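Local coordinates for periplasmic branched-chain amino acid-binding protein (Burkholderia mallei, PDB 3I09) that probably captures a small carboxylate such as a branched-chain amino acid or related acid in the periplasm and hands it to an ABC transporter, at residues I99-G104 and S277-A282; V118-D123 and D283-T288; T250-W255 and D316-G321. All coordinates share one frame; numbering follows the deposited sequence. Where two conformers were deposited one is given.

How the contacts relate
The three contacts illustrate how a ligand cleft is built in layers. Contacts 1 and 2 share helix 278-297 and rest on adjacent strands of one sheet, 97-100 and 117-119 respectively, and their centres lie about 6 Å apart. Their loops lock together beside the acetoacetic acid, A103 O lying 2.6 Å from H119 NE2 and G102 O 2.7 Å from Y122 OH, both probable hydrogen bonds. Contact 3 is a second shell, centred about 10 Å from each of the others, with the S252 side chain about 12 Å from the ligand. Two probable hydrogen bonds tie it to the same helix: S278 OG is 2.6 Å from D251 OD1, and S285 OG is 2.6 Å from D316 OD2.

Contact 1: residues I99-G104 and S277-A282. With AAE (acetoacetic acid), chain C.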
loop_
_atom_site.group_PDB
_atom_site.type_symbol
_atom_site.label_atom_id
_atom_site.label_comp_id
_atom_site.label_asym_id
_atom_site.label_seq_id
_atom_site.Cartn_x
_atom_site.Cartn_y
_atom_site.Cartn_z
ATOM N N ILE A 99 -4.314 -10.327 6.456
ATOM C CA ILE A 99 -3.317 -9.860 5.530
ATOM C C ILE A 99 -3.745 -8.504 5.012
ATOM O O ILE A 99 -4.819 -8.350 4.409
ATOM C CB ILE A 99 -3.116 -10.832 4.376
ATOM C CG1 ILE A 99 -2.737 -12.193 4.933
ATOM C CG2 ILE A 99 -2.011 -10.297 3.453
ATOM C CD1 ILE A 99 -2.562 -13.269 3.848
ATOM N N ASN A 100 -2.942 -7.494 5.307
ATOM C CA ASN A 100 -3.215 -6.148 4.824
ATOM C C ASN A 100 -2.379 -5.777 3.603
ATOM O O ASN A 100 -1.147 -5.917 3.611
ATOM C CB ASN A 100 -3.018 -5.103 5.894
ATOM C CG ASN A 100 -3.560 -3.752 5.433
ATOM O OD1 ASN A 100 -2.950 -3.106 4.594
ATOM N ND2 ASN A 100 -4.757 -3.375 5.917
ATOM N N ILE A 101 -3.072 -5.354 2.537
ATOM C CA ILE A 101 -2.410 -4.917 1.311
ATOM C C ILE A 101 -2.468 -3.393 1.124
ATOM O O ILE A 101 -1.440 -2.728 0.898
ATOM C CB ILE A 101 -3.056 -5.571 0.053
ATOM C CG1 ILE A 101 -2.644 -7.051 -0.081
ATOM C CG2 ILE A 101 -2.637 -4.833 -1.215
ATOM C CD1 ILE A 101 -3.059 -7.900 0.996
ATOM N N GLY A 102 -3.672 -2.825 1.188
ATOM C CA GLY A 102 -3.848 -1.470 0.707
ATOM C C GLY A 102 -3.306 -0.363 1.596
ATOM O O GLY A 102 -3.021 0.731 1.095
ATOM N N ALA A 103 -3.159 -0.640 2.893
ATOM C CA ALA A 103 -2.784 0.365 3.873
ATOM C C ALA A 103 -1.283 0.384 4.064
ATOM O O ALA A 103 -0.610 -0.621 3.913
ATOM C CB ALA A 103 -3.495 0.121 5.221
ATOM N N GLY A 104 -0.754 1.565 4.359
ATOM C CA GLY A 104 0.664 1.744 4.495
ATOM C C GLY A 104 1.297 1.861 5.845
ATOM O O GLY A 104 2.483 1.637 5.958
ATOM N N SER A 277 -3.024 -1.531 -10.575
ATOM C CA SER A 277 -2.061 -0.953 -9.658
ATOM C C SER A 277 -1.315 -2.059 -8.904
ATOM O O SER A 277 -1.710 -3.243 -8.922
ATOM C CB SER A 277 -2.746 -0.092 -8.588
ATOM O OG SER A 277 -3.448 -0.896 -7.616
ATOM N N SER A 278 -0.271 -1.665 -8.201
ATOM C CA SER A 278 0.470 -2.593 -7.351
ATOM C C SER A 278 -0.424 -3.218 -6.220
ATOM O O SER A 278 -0.187 -4.349 -5.799
ATOM C CB SER A 278 1.698 -1.901 -6.751
ATOM O OG SER A 278 1.317 -0.807 -5.919
ATOM N N LEU A 279 -1.459 -2.499 -5.776
ATOM C CA LEU A 279 -2.374 -3.042 -4.775
ATOM C C LEU A 279 -3.235 -4.154 -5.325
ATOM O O LEU A 279 -3.461 -5.152 -4.672
ATOM C CB LEU A 279 -3.239 -1.924 -4.164
ATOM C CG LEU A 279 -2.508 -0.723 -3.603
ATOM C CD1 LEU A 279 -3.519 0.228 -2.996
ATOM C CD2 LEU A 279 -1.427 -1.114 -2.557
ATOM N N GLN A 280 -3.773 -3.956 -6.530
ATOM C CA GLN A 280 -4.607 -4.944 -7.171
ATOM C C GLN A 280 -3.823 -6.229 -7.483
ATOM O O GLN A 280 -4.304 -7.342 -7.214
ATOM C CB GLN A 280 -5.282 -4.312 -8.402
ATOM C CG GLN A 280 -6.364 -3.293 -7.965
ATOM C CD GLN A 280 -6.567 -2.090 -8.855
ATOM O OE1 GLN A 280 -5.806 -1.827 -9.804
ATOM N NE2 GLN A 280 -7.634 -1.328 -8.553
ATOM N N ALA A 281 -2.593 -6.067 -7.964
ATOM C CA ALA A 281 -1.634 -7.195 -8.096
ATOM C C ALA A 281 -1.363 -7.913 -6.785
ATOM O O ALA A 281 -1.462 -9.155 -6.674
ATOM C CB ALA A 281 -0.286 -6.690 -8.728
ATOM N N ALA A 282 -1.023 -7.137 -5.759
ATOM C CA ALA A 282 -0.760 -7.690 -4.411
ATOM C C ALA A 282 -1.974 -8.404 -3.800
ATOM O O ALA A 282 -1.814 -9.443 -3.151
ATOM C CB ALA A 282 -0.270 -6.596 -3.487
HETATM O O1 AAE C . -2.582 3.615 4.416
HETATM C C2 AAE C . -3.306 4.458 3.857
HETATM O O3 AAE C . -4.232 5.049 4.455
HETATM C C4 AAE C . -3.006 4.818 2.412
HETATM C C5 AAE C . -3.806 3.973 1.459
HETATM O O8 AAE C . -4.426 2.955 1.849
HETATM C C9 AAE C . -3.669 4.341 0.011
#
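L279 reaches from the first turn of helix 278-297 to the chain just beyond strand 97-100, and both of its methyls settle on the loop at G102. Its CB brushes I101 CG2 at 4.2 Å. Because CG lies beside the backbone N, anti to the carbonyl carbon (chi1 -53°), the two methyls are carried on to the loop backbone: CD1 rests 4.1 Å from G102 CA, while CD2 touches both that CA and, at 3.8 Å, I101 O. I101 in turn lays its CG2 on the helix, meeting L279 O and, at 3.7 Å, A282 CB, while CG1 passes close to the A282 carbonyl.

Each segment also has local polar bonds of its own. At the helix start S277 and Q280 form a capping box, S277 OG accepting from Q280 N and, weakly, from L279 N. In the loop, N100 OD1 takes A103 N in its carbonyl plane, on a lone pair, at 3.0 Å; this Asx motif turns the chain into the pocket, where G104 N donates to the ligand's O1 at 2.7 Å and a nearly straight 168°. G102 O lies 2.7 Å from the ligand's O8. S81, Y150 and N80 also bind the ligand. The contact itself is apolar packing, made by methyl groups against one another, against G102 CA and against backbone carbonyls, while the same loop offers backbone groups to the ligand.

Contact 2: residues V118-D123 and D283-T288. With AAE (acetoacetic acid), chain C.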
loop_
_atom_site.group_PDB
_atom_site.type_symbol
_atom_site.label_atom_id
_atom_site.label_comp_id
_atom_site.label_asym_id
_atom_site.label_seq_id
_atom_site.Cartn_x
_atom_site.Cartn_y
_atom_site.Cartn_z
ATOM N N VAL A 118 -0.091 -9.948 8.547
ATOM C CA VAL A 118 0.872 -9.880 7.483
ATOM C C VAL A 118 0.676 -8.536 6.783
ATOM O O VAL A 118 -0.458 -8.201 6.420
ATOM C CB VAL A 118 0.671 -11.024 6.484
ATOM C CG1 VAL A 118 1.655 -10.899 5.300
ATOM C CG2 VAL A 118 0.841 -12.357 7.212
ATOM N N HIS A 119 1.779 -7.802 6.565
ATOM C CA HIS A 119 1.732 -6.542 5.826
ATOM C C HIS A 119 2.422 -6.809 4.497
ATOM O O HIS A 119 3.633 -6.983 4.420
ATOM C CB HIS A 119 2.367 -5.396 6.630
ATOM C CG HIS A 119 1.877 -4.023 6.218
ATOM N ND1 HIS A 119 2.418 -2.864 6.730
ATOM C CD2 HIS A 119 0.856 -3.633 5.419
ATOM C CE1 HIS A 119 1.801 -1.820 6.205
ATOM N NE2 HIS A 119 0.842 -2.254 5.408
ATOM N N TYR A 120 1.611 -6.897 3.443
ATOM C CA TYR A 120 2.014 -7.628 2.262
ATOM C C TYR A 120 2.727 -6.836 1.164
ATOM O O TYR A 120 3.653 -7.378 0.533
ATOM C CB TYR A 120 0.831 -8.372 1.648
ATOM C CG TYR A 120 1.206 -9.513 0.709
ATOM C CD1 TYR A 120 1.419 -10.801 1.199
ATOM C CD2 TYR A 120 1.239 -9.321 -0.689
ATOM C CE1 TYR A 120 1.702 -11.863 0.338
ATOM C CE2 TYR A 120 1.550 -10.382 -1.562
ATOM C CZ TYR A 120 1.753 -11.657 -1.036
ATOM O OH TYR A 120 2.067 -12.723 -1.850
ATOM N N ALA A 121 2.272 -5.613 0.892
ATOM C CA ALA A 121 2.667 -4.901 -0.344
ATOM C C ALA A 121 3.706 -3.800 -0.204
ATOM O O ALA A 121 4.644 -3.711 -1.012
ATOM C CB ALA A 121 1.436 -4.368 -1.067
ATOM N N TYR A 122 3.527 -2.941 0.779
ATOM C CA TYR A 122 4.394 -1.775 0.998
ATOM C C TYR A 122 4.132 -1.263 2.411
ATOM O O TYR A 122 3.158 -1.644 3.022
ATOM C CB TYR A 122 4.135 -0.646 0.004
ATOM C CG TYR A 122 2.869 0.098 0.252
ATOM C CD1 TYR A 122 1.633 -0.506 0.036
ATOM C CD2 TYR A 122 2.878 1.353 0.855
ATOM C CE1 TYR A 122 0.427 0.172 0.330
ATOM C CE2 TYR A 122 1.682 2.053 1.111
ATOM C CZ TYR A 122 0.474 1.452 0.880
ATOM O OH TYR A 122 -0.694 2.140 1.167
ATOM N N ASP A 123 5.001 -0.407 2.919
ATOM C CA ASP A 123 4.655 0.377 4.112
ATOM C C ASP A 123 5.328 1.723 4.070
ATOM O O ASP A 123 6.108 2.038 3.159
ATOM C CB ASP A 123 4.903 -0.365 5.456
ATOM C CG ASP A 123 6.368 -0.626 5.767
ATOM O OD1 ASP A 123 7.233 0.173 5.379
ATOM O OD2 ASP A 123 6.621 -1.671 6.434
ATOM N N ASP A 283 -3.192 -7.881 -4.037
ATOM C CA ASP A 283 -4.416 -8.551 -3.599
ATOM C C ASP A 283 -4.470 -9.991 -4.131
ATOM O O ASP A 283 -4.736 -10.947 -3.363
ATOM C CB ASP A 283 -5.683 -7.810 -4.073
ATOM C CG ASP A 283 -5.941 -6.470 -3.373
ATOM O OD1 ASP A 283 -5.483 -6.256 -2.231
ATOM O OD2 ASP A 283 -6.645 -5.617 -4.019
ATOM N N TYR A 284 -4.261 -10.145 -5.445
ATOM C CA TYR A 284 -4.258 -11.458 -6.074
ATOM C C TYR A 284 -3.147 -12.325 -5.454
ATOM O O TYR A 284 -3.395 -13.468 -5.045
ATOM C CB TYR A 284 -4.108 -11.325 -7.590
ATOM C CG TYR A 284 -4.036 -12.624 -8.366
ATOM C CD1 TYR A 284 -2.938 -13.452 -8.267
ATOM C CD2 TYR A 284 -5.076 -13.015 -9.218
ATOM C CE1 TYR A 284 -2.861 -14.651 -8.986
ATOM C CE2 TYR A 284 -4.990 -14.197 -9.978
ATOM C CZ TYR A 284 -3.893 -15.014 -9.815
ATOM O OH TYR A 284 -3.809 -16.166 -10.504
ATOM N N SER A 285 -1.943 -11.783 -5.350
ATOM C CA SER A 285 -0.801 -12.569 -4.870
ATOM C C SER A 285 -0.991 -13.044 -3.435
ATOM O O SER A 285 -0.634 -14.159 -3.085
ATOM C CB SER A 285 0.493 -11.731 -4.971
ATOM O OG SER A 285 1.605 -12.396 -4.395
ATOM N N SER A 286 -1.517 -12.161 -2.595
ATOM C CA SER A 286 -1.693 -12.442 -1.166
ATOM C C SER A 286 -2.683 -13.580 -0.983
ATOM O O SER A 286 -2.495 -14.444 -0.117
ATOM C CB SER A 286 -2.150 -11.175 -0.390
ATOM O OG SER A 286 -3.467 -10.848 -0.749
ATOM N N VAL A 287 -3.721 -13.644 -1.831
ATOM C CA VAL A 287 -4.693 -14.738 -1.772
ATOM C C VAL A 287 -4.072 -16.074 -2.206
ATOM O O VAL A 287 -4.271 -17.104 -1.569
ATOM C CB VAL A 287 -5.988 -14.378 -2.565
ATOM C CG1 VAL A 287 -6.912 -15.593 -2.773
ATOM C CG2 VAL A 287 -6.724 -13.241 -1.776
ATOM N N THR A 288 -3.302 -16.053 -3.280
ATOM C CA THR A 288 -2.559 -17.205 -3.663
ATOM C C THR A 288 -1.651 -17.702 -2.521
ATOM O O THR A 288 -1.620 -18.890 -2.215
ATOM C CB THR A 288 -1.729 -16.952 -4.923
ATOM O OG1 THR A 288 -2.565 -16.420 -5.955
ATOM C CG2 THR A 288 -1.102 -18.253 -5.379
HETATM O O1 AAE C . -2.582 3.615 4.416
HETATM C C2 AAE C . -3.306 4.458 3.857
HETATM O O3 AAE C . -4.232 5.049 4.455
HETATM C C4 AAE C . -3.006 4.818 2.412
HETATM C C5 AAE C . -3.806 3.973 1.459
HETATM O O8 AAE C . -4.426 2.955 1.849
HETATM C C9 AAE C . -3.669 4.341 0.011
#
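Y120 lays the face of its ring over S286 and points the edge, with its hydroxyl, at S285, so that two successive helix residues meet one aromatic group from different directions. S286 CB sits almost exactly above the ring centre, 3.7 Å from the centroid and 2° off the normal, a CH-pi contact in which CB is nearly equidistant from CG, CD1 and CD2 of the ring. S286 CA leans further out, 3.5 Å from Y120 CZ. S285 OG instead lies in the ring plane, 2.6 Å from Y120 OH. The phenol is brought there by a first torsion that sets CG anti to the backbone N (chi1 -161°), extending the ring from the loop to the helix. Besides lying within hydrogen-bonding distance of S285 OG, its hydroxyl has a second partner in T289 OG1, and S285 OG has a further one in D316. Face and edge contacts together define the ring's position against S285 and S286.

The hydroxyl of S286 turns back to its own helix and donates to D283 O at 2.9 Å, from above the carbonyl plane. V287 N approaches the same oxygen from the same face, so the serine's polar atom is satisfied within the helix and its methylene is left to the ring. Further along the loop, Y122 O lies 3.3 Å above the plane of the H119 ring, and Y122 OH comes within 3.6 Å of the ligand's C5, so the segment that anchors on the helix also lines the pocket. Strand 117-119 is the outermost strand, next to 97-100, of a mainly parallel sheet, and a late helix packed against the strand ends of this sheet, beside the ligand cleft, fits the two-lobed fold of type I periplasmic binding proteins.

Contact 3: residues T250-W255 and D316-G321; sequences TDSWYW and DFYAKG. With EDO (1,2-ethanediol), chain M.
W253 and F317 stand almost perpendicular, ring planes at 88°, with W253 CZ2 in the plane of the F317 ring at its edge, 3.9 Å from F317 CE2. Over one face of the F317 ring, above its centre, lies CB of the next residue, Y318. The indole has W255 N above one face, displaced to the rim, and F317 O at its edge, near the ring plane. There W253 NE1 donates to F317 O over 3.1 Å at 151°, although from the oxygen's point of view the donor stands above the carbonyl plane. The third member of this aromatic cluster, Y318, is inclined to the indole by only 31° and joins it through CD1 of each ring, 3.6 Å apart. Over the centre of one Y318 face sits a water.

Both segments adjoin the antiparallel sheet late in the chain: residues T250-W255 run on from strand 248-251, residues D316-G321 lead into strand 320-323, and each of those strands pairs with strand 329-338. F317 also stacks on W264 of helix 259-272.

Extended away from its own backbone N, the Y318 ring reaches S252, where Y318 OH and S252 OG share a hydrogen bond of 2.8 Å. The water ties the backbones together beside it, donating to S252 O at 2.6 Å and to Y318 O at 2.7 Å. D316 shapes the turn behind the tyrosine: its OD1 accepts from Y318 N, above the carboxylate plane, and from A319 N, nearly in line with its C-O bond, an Asx turn and an Asx motif on one oxygen.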
loop_
_atom_site.group_PDB
_atom_site.type_symbol
_atom_site.label_atom_id
_atom_site.label_comp_id
_atom_site.label_asym_id
_atom_site.label_seq_id
_atom_site.Cartn_x
_atom_site.Cartn_y
_atom_site.Cartn_z
ATOM N N THR A 250 8.283 5.558 -5.061
ATOM C CA THR A 250 8.616 4.220 -4.633
ATOM C C THR A 250 7.379 3.352 -4.808
ATOM O O THR A 250 6.301 3.730 -4.327
ATOM C CB THR A 250 9.078 4.187 -3.150
ATOM O OG1 THR A 250 10.271 4.929 -3.030
ATOM C CG2 THR A 250 9.418 2.782 -2.696
ATOM N N ASP A 251 7.507 2.215 -5.490
ATOM C CA ASP A 251 6.332 1.309 -5.623
ATOM C C ASP A 251 6.791 -0.126 -5.549
ATOM O O ASP A 251 7.974 -0.398 -5.676
ATOM C CB ASP A 251 5.538 1.582 -6.909
ATOM C CG ASP A 251 3.991 1.185 -6.792
ATOM O OD1 ASP A 251 3.588 0.429 -5.868
ATOM O OD2 ASP A 251 3.156 1.714 -7.578
ATOM N N SER A 252 5.863 -1.059 -5.339
ATOM C CA SER A 252 6.234 -2.457 -5.192
ATOM C C SER A 252 6.106 -3.281 -6.449
ATOM O O SER A 252 6.562 -4.419 -6.470
ATOM C CB SER A 252 5.388 -3.119 -4.083
ATOM O OG SER A 252 4.033 -3.241 -4.478
ATOM N N TRP A 253 5.414 -2.762 -7.464
ATOM C CA TRP A 253 5.085 -3.556 -8.668
ATOM C C TRP A 253 4.594 -2.624 -9.742
ATOM O O TRP A 253 3.993 -1.584 -9.443
ATOM C CB TRP A 253 3.994 -4.554 -8.326
ATOM C CG TRP A 253 3.649 -5.541 -9.379
ATOM C CD1 TRP A 253 4.219 -6.765 -9.556
ATOM C CD2 TRP A 253 2.623 -5.426 -10.367
ATOM N NE1 TRP A 253 3.620 -7.426 -10.608
ATOM C CE2 TRP A 253 2.621 -6.623 -11.112
ATOM C CE3 TRP A 253 1.702 -4.427 -10.699
ATOM C CZ2 TRP A 253 1.749 -6.834 -12.193
ATOM C CZ3 TRP A 253 0.787 -4.669 -11.731
ATOM C CH2 TRP A 253 0.839 -5.839 -12.478
ATOM N N TYR A 254 4.900 -2.971 -10.996
ATOM C CA TYR A 254 4.391 -2.208 -12.125
ATOM C C TYR A 254 4.168 -3.172 -13.277
ATOM O O TYR A 254 4.951 -4.152 -13.491
ATOM C CB TYR A 254 5.291 -1.002 -12.521
ATOM C CG TYR A 254 6.713 -1.346 -12.912
ATOM C CD1 TYR A 254 7.636 -1.785 -11.967
ATOM C CD2 TYR A 254 7.138 -1.228 -14.233
ATOM C CE1 TYR A 254 8.950 -2.087 -12.330
ATOM C CE2 TYR A 254 8.435 -1.531 -14.597
ATOM C CZ TYR A 254 9.332 -1.961 -13.646
ATOM O OH TYR A 254 10.612 -2.284 -14.018
ATOM N N TRP A 255 3.068 -2.919 -13.979
ATOM C CA TRP A 255 2.555 -3.869 -14.975
ATOM C C TRP A 255 3.577 -4.186 -16.061
ATOM O O TRP A 255 3.604 -5.304 -16.569
ATOM C CB TRP A 255 1.240 -3.334 -15.572
ATOM C CG TRP A 255 1.413 -2.135 -16.444
ATOM C CD1 TRP A 255 1.378 -0.803 -16.088
ATOM C CD2 TRP A 255 1.655 -2.178 -17.831
ATOM N NE1 TRP A 255 1.582 -0.019 -17.198
ATOM C CE2 TRP A 255 1.779 -0.841 -18.283
ATOM C CE3 TRP A 255 1.806 -3.228 -18.752
ATOM C CZ2 TRP A 255 2.031 -0.525 -19.625
ATOM C CZ3 TRP A 255 2.097 -2.906 -20.085
ATOM C CH2 TRP A 255 2.180 -1.569 -20.507
ATOM N N ASP A 316 5.975 -15.427 -7.211
ATOM C CA ASP A 316 4.958 -15.354 -8.237
ATOM C C ASP A 316 5.177 -14.090 -9.095
ATOM O O ASP A 316 6.219 -13.429 -8.983
ATOM C CB ASP A 316 3.569 -15.485 -7.604
ATOM C CG ASP A 316 3.214 -14.329 -6.657
ATOM O OD1 ASP A 316 3.852 -13.263 -6.720
ATOM O OD2 ASP A 316 2.240 -14.474 -5.883
ATOM N N PHE A 317 4.206 -13.787 -9.976
ATOM C CA PHE A 317 4.303 -12.644 -10.869
ATOM C C PHE A 317 4.408 -11.297 -10.104
ATOM O O PHE A 317 4.857 -10.296 -10.677
ATOM C CB PHE A 317 3.062 -12.586 -11.783
ATOM C CG PHE A 317 1.877 -12.030 -11.086
ATOM C CD1 PHE A 317 1.080 -12.824 -10.288
ATOM C CD2 PHE A 317 1.611 -10.681 -11.148
ATOM C CE1 PHE A 317 0.039 -12.272 -9.569
ATOM C CE2 PHE A 317 0.539 -10.140 -10.440
ATOM C CZ PHE A 317 -0.234 -10.953 -9.657
ATOM N N TYR A 318 3.956 -11.290 -8.852
ATOM C CA TYR A 318 3.970 -10.090 -8.002
ATOM C C TYR A 318 5.341 -9.880 -7.336
ATOM O O TYR A 318 5.915 -8.808 -7.449
ATOM C CB TYR A 318 2.832 -10.140 -6.960
ATOM C CG TYR A 318 2.934 -8.986 -5.999
ATOM C CD1 TYR A 318 2.649 -7.672 -6.431
ATOM C CD2 TYR A 318 3.345 -9.178 -4.686
ATOM C CE1 TYR A 318 2.803 -6.578 -5.566
ATOM C CE2 TYR A 318 3.526 -8.069 -3.798
ATOM C CZ TYR A 318 3.264 -6.777 -4.267
ATOM O OH TYR A 318 3.458 -5.719 -3.384
ATOM N N ALA A 319 5.877 -10.914 -6.691
ATOM C CA ALA A 319 7.084 -10.774 -5.899
ATOM C C ALA A 319 7.753 -12.087 -5.633
ATOM O O ALA A 319 7.124 -13.140 -5.659
ATOM C CB ALA A 319 6.789 -10.075 -4.542
ATOM N N LYS A 320 9.046 -11.991 -5.356
ATOM C CA LYS A 320 9.777 -13.044 -4.667
ATOM C C LYS A 320 10.029 -12.533 -3.258
ATOM O O LYS A 320 10.499 -11.416 -3.080
ATOM C CB LYS A 320 11.092 -13.364 -5.340
ATOM C CG LYS A 320 10.947 -13.784 -6.802
ATOM N N GLY A 321 9.688 -13.331 -2.254
ATOM C CA GLY A 321 9.880 -12.889 -0.881
ATOM C C GLY A 321 9.505 -13.890 0.184
ATOM O O GLY A 321 9.462 -15.089 -0.057
HETATM C C1 EDO M . 7.772 -14.542 -11.803
HETATM O O1 EDO M . 7.630 -13.143 -12.048
HETATM C C2 EDO M . 6.466 -15.291 -12.031
HETATM O O2 EDO M . 6.625 -16.213 -13.108
HETATM O O HOH W 1 6.836 -6.910 -5.837
#